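PDB 3R2I: exotoxin 5 from Staphylococcus aureus subsp. aureus COL, which is of unknown function but belongs to the staphylococcal superantigen-like proteins, secreted relatives of the superantigens that probably interfere with host immunity. Local coordinates for residues 225-228 / 229-233. Sequence-based numbering, arbitrary orientation.
Sequences EKLS and FERMF
Ser228 and Arg231 close a tight turn at the start of a short helical run. The main-chain evidence is Arg231 N to Ser228 O at 3.2 Å, bent (135° at the hydrogen). Ser228 OG gives the same N-H a second, weak bond at 3.4 Å. With OG lying between its own backbone N and carbonyl carbon (chi1 63°), the hydroxyl reaches forward to Arg231, the far end of the turn, and also meets Arg231 CG at 3.2 Å. The next turn repeats the spacing, Met232 N bonding to Phe229 O.

Water joins the same two residues: a single molecule accepts from Ser228 N and from Arg231 NH1 (2.9 Å), linking the guanidinium to the backbone N that opens the turn. A bend at chi3 (70°) brings the Arg231 tip round, and Leu227 CD1 sits 3.8 Å above one guanidinium face, toward its rim. NH2 bonds to Glu220 O.

In the apolar packing, Leu227 and Met232 run past each other in opposite senses, CD2 to CG 4.1 Å, while the extended thioether sets Met232 CE near Leu227 O.

Lys226 pairs with Glu125 and makes a cation-pi contact with Tyr66. The loop, joining strands 218-222 and 235-237, thus packs between helices 57-68 and 182-197, and through Met232 and Phe229, which reach Val136, this turn of the beta-grasp domain meets strand 133-141 of the OB-fold domain.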
loop_
_atom_site.group_PDB
_atom_site.type_symbol
_atom_site.label_atom_id
_atom_site.label_comp_id
_atom_site.label_asym_id
_atom_site.label_seq_id
_atom_site.Cartn_x
_atom_site.Cartn_y
_atom_site.Cartn_z
ATOM N N GLU A 225 -9.109 10.762 1.551
ATOM C CA GLU A 225 -7.853 11.168 2.119
ATOM C C GLU A 225 -6.793 10.132 1.780
ATOM O O GLU A 225 -7.094 8.956 1.609
ATOM C CB GLU A 225 -7.914 11.144 3.653
ATOM C CG GLU A 225 -8.868 12.076 4.360
ATOM C CD GLU A 225 -8.629 12.064 5.891
ATOM O OE1 GLU A 225 -8.860 13.108 6.553
ATOM O OE2 GLU A 225 -8.163 11.028 6.427
ATOM N N LYS A 226 -5.546 10.552 1.823
ATOM C CA LYS A 226 -4.397 9.675 1.606
ATOM C C LYS A 226 -4.186 8.840 2.850
ATOM O O LYS A 226 -4.384 9.332 3.971
ATOM C CB LYS A 226 -3.179 10.559 1.431
ATOM C CG LYS A 226 -1.841 9.861 1.169
ATOM C CD LYS A 226 -0.771 10.947 0.942
ATOM C CE LYS A 226 0.601 10.336 0.709
ATOM N NZ LYS A 226 1.688 11.329 0.537
ATOM N N LEU A 227 -3.745 7.601 2.687
ATOM C CA LEU A 227 -3.528 6.762 3.872
ATOM C C LEU A 227 -2.555 7.503 4.814
ATOM O O LEU A 227 -1.621 8.115 4.330
ATOM C CB LEU A 227 -2.940 5.414 3.461
ATOM C CG LEU A 227 -2.864 4.315 4.520
ATOM C CD1 LEU A 227 -4.268 3.889 4.913
ATOM C CD2 LEU A 227 -2.091 3.133 3.922
ATOM N N SER A 228 -2.771 7.470 6.136
ATOM C CA SER A 228 -1.878 8.181 7.035
ATOM C C SER A 228 -0.524 7.491 6.997
ATOM O O SER A 228 -0.442 6.322 6.719
ATOM C CB SER A 228 -2.391 8.162 8.479
ATOM O OG SER A 228 -2.429 6.809 8.935
ATOM N N PHE A 229 0.543 8.212 7.278
ATOM C CA PHE A 229 1.854 7.584 7.300
ATOM C C PHE A 229 1.949 6.467 8.329
ATOM O O PHE A 229 2.650 5.484 8.120
ATOM C CB PHE A 229 2.975 8.612 7.591
ATOM C CG PHE A 229 3.114 9.672 6.528
ATOM C CD1 PHE A 229 2.922 10.999 6.828
ATOM C CD2 PHE A 229 3.381 9.314 5.207
ATOM C CE1 PHE A 229 3.049 11.988 5.846
ATOM C CE2 PHE A 229 3.501 10.267 4.211
ATOM C CZ PHE A 229 3.319 11.618 4.522
ATOM N N GLU A 230 1.275 6.610 9.450
ATOM C CA GLU A 230 1.378 5.571 10.461
ATOM C C GLU A 230 0.791 4.204 10.034
ATOM O O GLU A 230 1.306 3.133 10.422
ATOM C CB GLU A 230 0.811 6.054 11.782
ATOM C CG GLU A 230 1.093 5.037 12.920
ATOM C CD GLU A 230 1.271 5.683 14.289
ATOM O OE1 GLU A 230 0.446 5.363 15.180
ATOM O OE2 GLU A 230 2.214 6.520 14.460
ATOM N N ARG A 231 -0.226 4.229 9.175
ATOM C CA ARG A 231 -0.849 3.003 8.728
ATOM C C ARG A 231 -0.054 2.351 7.608
ATOM O O ARG A 231 -0.273 1.212 7.256
ATOM C CB ARG A 231 -2.290 3.260 8.365
ATOM C CG ARG A 231 -3.097 3.746 9.586
ATOM C CD ARG A 231 -4.530 4.093 9.178
ATOM N NE ARG A 231 -5.336 2.924 8.828
ATOM C CZ ARG A 231 -6.529 2.961 8.217
ATOM N NH1 ARG A 231 -7.050 4.101 7.770
ATOM N NH2 ARG A 231 -7.200 1.831 8.012
ATOM N N MET A 232 0.915 3.066 7.086
ATOM C CA MET A 232 1.780 2.527 6.056
ATOM C C MET A 232 2.741 1.467 6.623
ATOM O O MET A 232 3.507 0.845 5.859
ATOM C CB MET A 232 2.566 3.652 5.386
ATOM C CG MET A 232 1.716 4.574 4.553
ATOM S SD MET A 232 2.701 5.815 3.735
ATOM C CE MET A 232 1.358 6.695 2.904
ATOM N N PHE A 233 2.715 1.263 7.944
ATOM C CA PHE A 233 3.544 0.224 8.578
ATOM C C PHE A 233 2.761 -1.021 8.953
ATOM O O PHE A 233 3.363 -2.046 9.214
ATOM C CB PHE A 233 4.266 0.757 9.811
ATOM C CG PHE A 233 5.186 1.879 9.488
ATOM C CD1 PHE A 233 6.514 1.640 9.220
ATOM C CD2 PHE A 233 4.690 3.157 9.338
ATOM C CE1 PHE A 233 7.345 2.670 8.862
ATOM C CE2 PHE A 233 5.521 4.204 8.980
ATOM C CZ PHE A 233 6.840 3.976 8.755
HETATM O O HOH W 1 -5.508 6.572 7.398
#